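Local coordinates for protein transcriptional regulator, GntR family (Thermotoga maritima, PDB 3SXM) that probably regulates transcription as a GntR-family DNA-binding repressor, this chain being its all-helical, metal-binding FCD domain, crystallised here without metal, at residues E5-I16 with L126-L137. The protein carries 3 engineered substitutions. Sequence-based numbering, arbitrary orientation.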
loop_
_atom_site.group_PDB
_atom_site.type_symbol
_atom_site.label_atom_id
_atom_site.label_comp_id
_atom_site.label_asym_id
_atom_site.label_seq_id
_atom_site.Cartn_x
_atom_site.Cartn_y
_atom_site.Cartn_z
ATOM N N GLU A 5 -18.140 5.852 10.209
ATOM C CA GLU A 5 -17.827 4.552 9.680
ATOM C C GLU A 5 -16.840 4.611 8.531
ATOM O O GLU A 5 -15.930 3.815 8.469
ATOM C CB GLU A 5 -19.119 3.883 9.215
ATOM C CG GLU A 5 -18.857 2.551 8.598
ATOM C CD GLU A 5 -20.098 1.722 8.418
ATOM O OE1 GLU A 5 -21.158 2.104 8.961
ATOM O OE2 GLU A 5 -19.997 0.699 7.705
ATOM N N LYS A 6 -17.050 5.574 7.640
ATOM C CA LYS A 6 -16.168 5.713 6.496
ATOM C C LYS A 6 -14.743 5.998 6.950
ATOM O O LYS A 6 -13.758 5.446 6.434
ATOM C CB LYS A 6 -16.688 6.770 5.524
ATOM C CG LYS A 6 -15.782 6.894 4.296
ATOM C CD LYS A 6 -16.456 7.456 3.056
ATOM C CE LYS A 6 -15.466 7.447 1.844
ATOM N NZ LYS A 6 -14.576 6.180 1.738
ATOM N N PHE A 7 -14.599 6.859 7.936
ATOM C CA PHE A 7 -13.284 7.212 8.490
ATOM C C PHE A 7 -12.586 5.968 9.014
ATOM O O PHE A 7 -11.405 5.743 8.792
ATOM C CB PHE A 7 -13.470 8.272 9.568
ATOM C CG PHE A 7 -12.227 8.661 10.269
ATOM C CD1 PHE A 7 -11.449 9.682 9.788
ATOM C CD2 PHE A 7 -11.899 8.110 11.479
ATOM C CE1 PHE A 7 -10.331 10.107 10.445
ATOM C CE2 PHE A 7 -10.732 8.527 12.155
ATOM C CZ PHE A 7 -9.944 9.545 11.614
ATOM N N ILE A 8 -13.329 5.116 9.698
ATOM C CA ILE A 8 -12.798 3.921 10.309
ATOM C C ILE A 8 -12.402 2.924 9.250
ATOM O O ILE A 8 -11.291 2.415 9.260
ATOM C CB ILE A 8 -13.859 3.338 11.295
ATOM C CG1 ILE A 8 -13.998 4.253 12.498
ATOM C CG2 ILE A 8 -13.450 1.892 11.734
ATOM C CD1 ILE A 8 -15.346 4.095 13.242
ATOM N N ARG A 9 -13.272 2.674 8.286
ATOM C CA ARG A 9 -13.025 1.710 7.224
ATOM C C ARG A 9 -11.837 2.142 6.377
ATOM O O ARG A 9 -11.004 1.294 5.967
ATOM C CB ARG A 9 -14.266 1.522 6.370
ATOM C CG ARG A 9 -15.427 0.794 7.097
ATOM C CD ARG A 9 -16.413 0.256 6.056
ATOM N NE ARG A 9 -17.623 -0.323 6.640
ATOM C CZ ARG A 9 -17.727 -1.530 7.180
ATOM N NH1 ARG A 9 -16.679 -2.333 7.273
ATOM N NH2 ARG A 9 -18.907 -1.916 7.656
ATOM N N GLU A 10 -11.724 3.437 6.146
ATOM C CA GLU A 10 -10.617 3.955 5.335
ATOM C C GLU A 10 -9.320 3.689 6.044
ATOM O O GLU A 10 -8.298 3.394 5.406
ATOM C CB GLU A 10 -10.716 5.447 5.029
ATOM C CG GLU A 10 -11.727 5.824 3.989
ATOM C CD GLU A 10 -11.805 7.323 3.762
ATOM O OE1 GLU A 10 -11.202 8.068 4.567
ATOM O OE2 GLU A 10 -12.506 7.738 2.832
ATOM N N THR A 11 -9.309 3.849 7.346
ATOM C CA THR A 11 -8.108 3.653 8.162
ATOM C C THR A 11 -7.656 2.197 8.101
ATOM O O THR A 11 -6.486 1.908 7.849
ATOM C CB THR A 11 -8.398 4.086 9.649
ATOM O OG1 THR A 11 -8.847 5.432 9.702
ATOM C CG2 THR A 11 -7.133 4.004 10.436
ATOM N N ILE A 12 -8.559 1.276 8.342
ATOM C CA ILE A 12 -8.247 -0.132 8.316
ATOM C C ILE A 12 -7.783 -0.555 6.917
ATOM O O ILE A 12 -6.814 -1.295 6.788
ATOM C CB ILE A 12 -9.432 -0.940 8.774
ATOM C CG1 ILE A 12 -9.757 -0.640 10.261
ATOM C CG2 ILE A 12 -9.174 -2.418 8.525
ATOM C CD1 ILE A 12 -8.716 -1.100 11.252
ATOM N N GLU A 13 -8.453 -0.084 5.860
ATOM C CA GLU A 13 -8.075 -0.477 4.495
ATOM C C GLU A 13 -6.657 0.035 4.221
ATOM O O GLU A 13 -5.875 -0.683 3.583
ATOM C CB GLU A 13 -9.034 0.075 3.474
ATOM C CG GLU A 13 -8.629 -0.254 2.038
ATOM C CD GLU A 13 -9.652 0.147 0.994
ATOM O OE1 GLU A 13 -10.220 1.271 1.078
ATOM O OE2 GLU A 13 -9.943 -0.676 0.093
ATOM N N THR A 14 -6.344 1.262 4.651
ATOM C CA THR A 14 -4.983 1.792 4.482
ATOM C C THR A 14 -3.972 0.949 5.217
ATOM O O THR A 14 -2.871 0.655 4.695
ATOM C CB THR A 14 -4.914 3.278 4.897
ATOM O OG1 THR A 14 -5.851 4.003 4.108
ATOM C CG2 THR A 14 -3.539 3.846 4.708
ATOM N N ARG A 15 -4.275 0.488 6.416
ATOM C CA ARG A 15 -3.394 -0.407 7.140
ATOM C C ARG A 15 -3.197 -1.721 6.424
ATOM O O ARG A 15 -2.068 -2.239 6.383
ATOM C CB ARG A 15 -3.944 -0.672 8.561
ATOM C CG ARG A 15 -3.899 0.524 9.465
ATOM C CD ARG A 15 -4.348 0.178 10.897
ATOM N NE ARG A 15 -3.405 -0.681 11.541
ATOM C CZ ARG A 15 -3.571 -1.276 12.717
ATOM N NH1 ARG A 15 -4.609 -0.958 13.485
ATOM N NH2 ARG A 15 -2.652 -2.122 13.143
ATOM N N ILE A 16 -4.268 -2.295 5.864
ATOM C CA ILE A 16 -4.167 -3.588 5.124
ATOM C C ILE A 16 -3.202 -3.354 3.965
ATOM O O ILE A 16 -2.235 -4.122 3.773
ATOM C CB ILE A 16 -5.513 -4.091 4.664
ATOM C CG1 ILE A 16 -6.380 -4.551 5.876
ATOM C CG2 ILE A 16 -5.337 -5.240 3.701
ATOM C CD1 ILE A 16 -7.791 -4.824 5.540
ATOM N N LEU A 126 -7.133 -7.423 11.120
ATOM C CA LEU A 126 -7.544 -6.075 10.818
ATOM C C LEU A 126 -9.017 -6.025 10.447
ATOM O O LEU A 126 -9.703 -5.075 10.874
ATOM C CB LEU A 126 -6.623 -5.517 9.691
ATOM C CG LEU A 126 -5.162 -5.269 10.124
ATOM C CD1 LEU A 126 -4.286 -4.944 8.922
ATOM C CD2 LEU A 126 -5.067 -4.129 11.178
ATOM N N LYS A 127 -9.527 -7.002 9.709
ATOM C CA LYS A 127 -10.948 -7.041 9.360
ATOM C C LYS A 127 -11.799 -7.290 10.600
ATOM O O LYS A 127 -12.904 -6.771 10.697
ATOM C CB LYS A 127 -11.271 -8.010 8.246
ATOM C CG LYS A 127 -10.550 -7.613 6.967
ATOM C CD LYS A 127 -11.285 -7.920 5.707
ATOM C CE LYS A 127 -10.373 -7.716 4.508
ATOM N NZ LYS A 127 -11.054 -7.627 3.176
ATOM N N ASN A 128 -11.270 -8.060 11.540
ATOM C CA ASN A 128 -12.011 -8.366 12.785
ATOM C C ASN A 128 -12.086 -7.134 13.647
ATOM O O ASN A 128 -13.177 -6.838 14.189
ATOM C CB ASN A 128 -11.311 -9.490 13.571
ATOM C CG ASN A 128 -11.553 -10.891 12.991
ATOM O OD1 ASN A 128 -12.402 -11.102 12.134
ATOM N ND2 ASN A 128 -10.817 -11.861 13.511
ATOM N N VAL A 129 -10.976 -6.415 13.801
ATOM C CA VAL A 129 -10.933 -5.138 14.505
ATOM C C VAL A 129 -11.949 -4.174 13.884
ATOM O O VAL A 129 -12.767 -3.562 14.580
ATOM C CB VAL A 129 -9.515 -4.591 14.513
ATOM C CG1 VAL A 129 -9.465 -3.140 14.838
ATOM C CG2 VAL A 129 -8.657 -5.432 15.451
ATOM N N GLU A 130 -11.922 -4.061 12.574
ATOM C CA GLU A 130 -12.819 -3.192 11.840
ATOM C C GLU A 130 -14.269 -3.530 12.167
ATOM O O GLU A 130 -15.048 -2.628 12.515
ATOM C CB GLU A 130 -12.566 -3.322 10.337
ATOM C CG GLU A 130 -13.447 -2.465 9.472
ATOM C CD GLU A 130 -13.117 -2.648 8.020
ATOM O OE1 GLU A 130 -12.861 -3.797 7.592
ATOM O OE2 GLU A 130 -13.027 -1.638 7.323
ATOM N N ALA A 131 -14.630 -4.788 12.021
ATOM C CA ALA A 131 -16.006 -5.206 12.182
ATOM C C ALA A 131 -16.479 -4.908 13.595
ATOM O O ALA A 131 -17.628 -4.461 13.794
ATOM C CB ALA A 131 -16.157 -6.691 11.828
ATOM N N GLU A 132 -15.636 -5.182 14.581
ATOM C CA GLU A 132 -16.057 -5.003 15.960
ATOM C C GLU A 132 -16.148 -3.532 16.303
ATOM O O GLU A 132 -17.017 -3.112 17.076
ATOM C CB GLU A 132 -15.062 -5.700 16.898
ATOM C CG GLU A 132 -15.082 -7.147 16.890
ATOM C CD GLU A 132 -15.447 -7.682 18.268
ATOM O OE1 GLU A 132 -16.104 -8.739 18.338
ATOM O OE2 GLU A 132 -15.092 -7.031 19.279
ATOM N N THR A 133 -15.288 -2.694 15.732
ATOM C CA THR A 133 -15.350 -1.286 15.969
ATOM C C THR A 133 -16.636 -0.712 15.374
ATOM O O THR A 133 -17.349 0.049 16.036
ATOM C CB THR A 133 -14.080 -0.606 15.360
ATOM O OG1 THR A 133 -12.929 -1.156 16.005
ATOM C CG2 THR A 133 -14.069 0.879 15.575
ATOM N N ILE A 134 -17.002 -1.143 14.173
ATOM C CA ILE A 134 -18.234 -0.679 13.557
ATOM C C ILE A 134 -19.460 -1.166 14.358
ATOM O O ILE A 134 -20.450 -0.421 14.510
ATOM C CB ILE A 134 -18.301 -1.118 12.075
ATOM C CG1 ILE A 134 -17.156 -0.439 11.290
ATOM C CG2 ILE A 134 -19.683 -0.745 11.466
ATOM C CD1 ILE A 134 -17.126 1.026 11.429
ATOM N N LYS A 135 -19.413 -2.404 14.818
ATOM C CA LYS A 135 -20.553 -3.013 15.547
ATOM C C LYS A 135 -20.813 -2.254 16.824
ATOM O O LYS A 135 -21.950 -2.244 17.339
ATOM C CB LYS A 135 -20.217 -4.463 15.897
ATOM C CG LYS A 135 -21.286 -5.214 16.701
ATOM C CD LYS A 135 -20.865 -6.672 16.952
ATOM C CE LYS A 135 -21.998 -7.441 17.665
ATOM N NZ LYS A 135 -21.779 -8.914 17.586
ATOM N N ASN A 136 -19.783 -1.617 17.360
ATOM C CA ASN A 136 -19.906 -0.920 18.660
ATOM C C ASN A 136 -19.927 0.599 18.525
ATOM O O ASN A 136 -19.888 1.320 19.506
ATOM C CB ASN A 136 -18.782 -1.361 19.569
ATOM C CG ASN A 136 -19.060 -2.696 20.187
ATOM O OD1 ASN A 136 -19.973 -2.801 21.031
ATOM N ND2 ASN A 136 -18.288 -3.678 19.861
ATOM N N LEU A 137 -20.083 1.105 17.308
ATOM C CA LEU A 137 -19.972 2.528 17.052
ATOM C C LEU A 137 -21.129 3.312 17.629
ATOM O O LEU A 137 -21.051 4.536 17.840
ATOM C CB LEU A 137 -19.844 2.760 15.529
ATOM C CG LEU A 137 -19.446 4.131 15.037
ATOM C CD1 LEU A 137 -18.114 4.544 15.599
ATOM C CD2 LEU A 137 -19.352 4.071 13.507
HETATM O O HOH W 1 -12.072 -1.228 5.120
#
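The first and last long helices of the FCD bundle, 5-25 and 115-135, pair antiparallel here; over 5-16 and 126-135 the axes run 175° apart and come within 9.9 Å, around Ile8, Ile12, Leu126 and Ile134. Ile8 CD1 meets Leu137 CD1 tip to tip at 3.7 Å, while its CG2 lies against Ile134 CD1. One turn on, Ile12 lays CG1 across Glu130 CB. Leu126 forks: CD1 packs on Ile16 CG1, and CD2 sits 3.6 Å above the centre of the Arg15 guanidinium, which is paired with Glu19. Glu130, extended with CG anti to the backbone N (chi1 180°), brings OE2 into a long salt bridge with Arg9 NH1 (3.7 Å). Arg9 grips Glu5 OE2 side-on through NE and NH2, both 2.8 Å away, and Ile134 CG1 covers one guanidinium face. Glu5 CG meets Ile134 CD1 at 3.7 Å. Cutting Glu5 back to an alanine would probably open a gap beside Ile134 CD1 and leave Arg9 freer to turn, with the long pairing to Glu130 as its remaining charge partner in this network. Arg15 lies beside His63 and Val129 beside His125, both zinc ligands when metal is bound, so this antiparallel pairing borders the metal site of the FCD helical bundle.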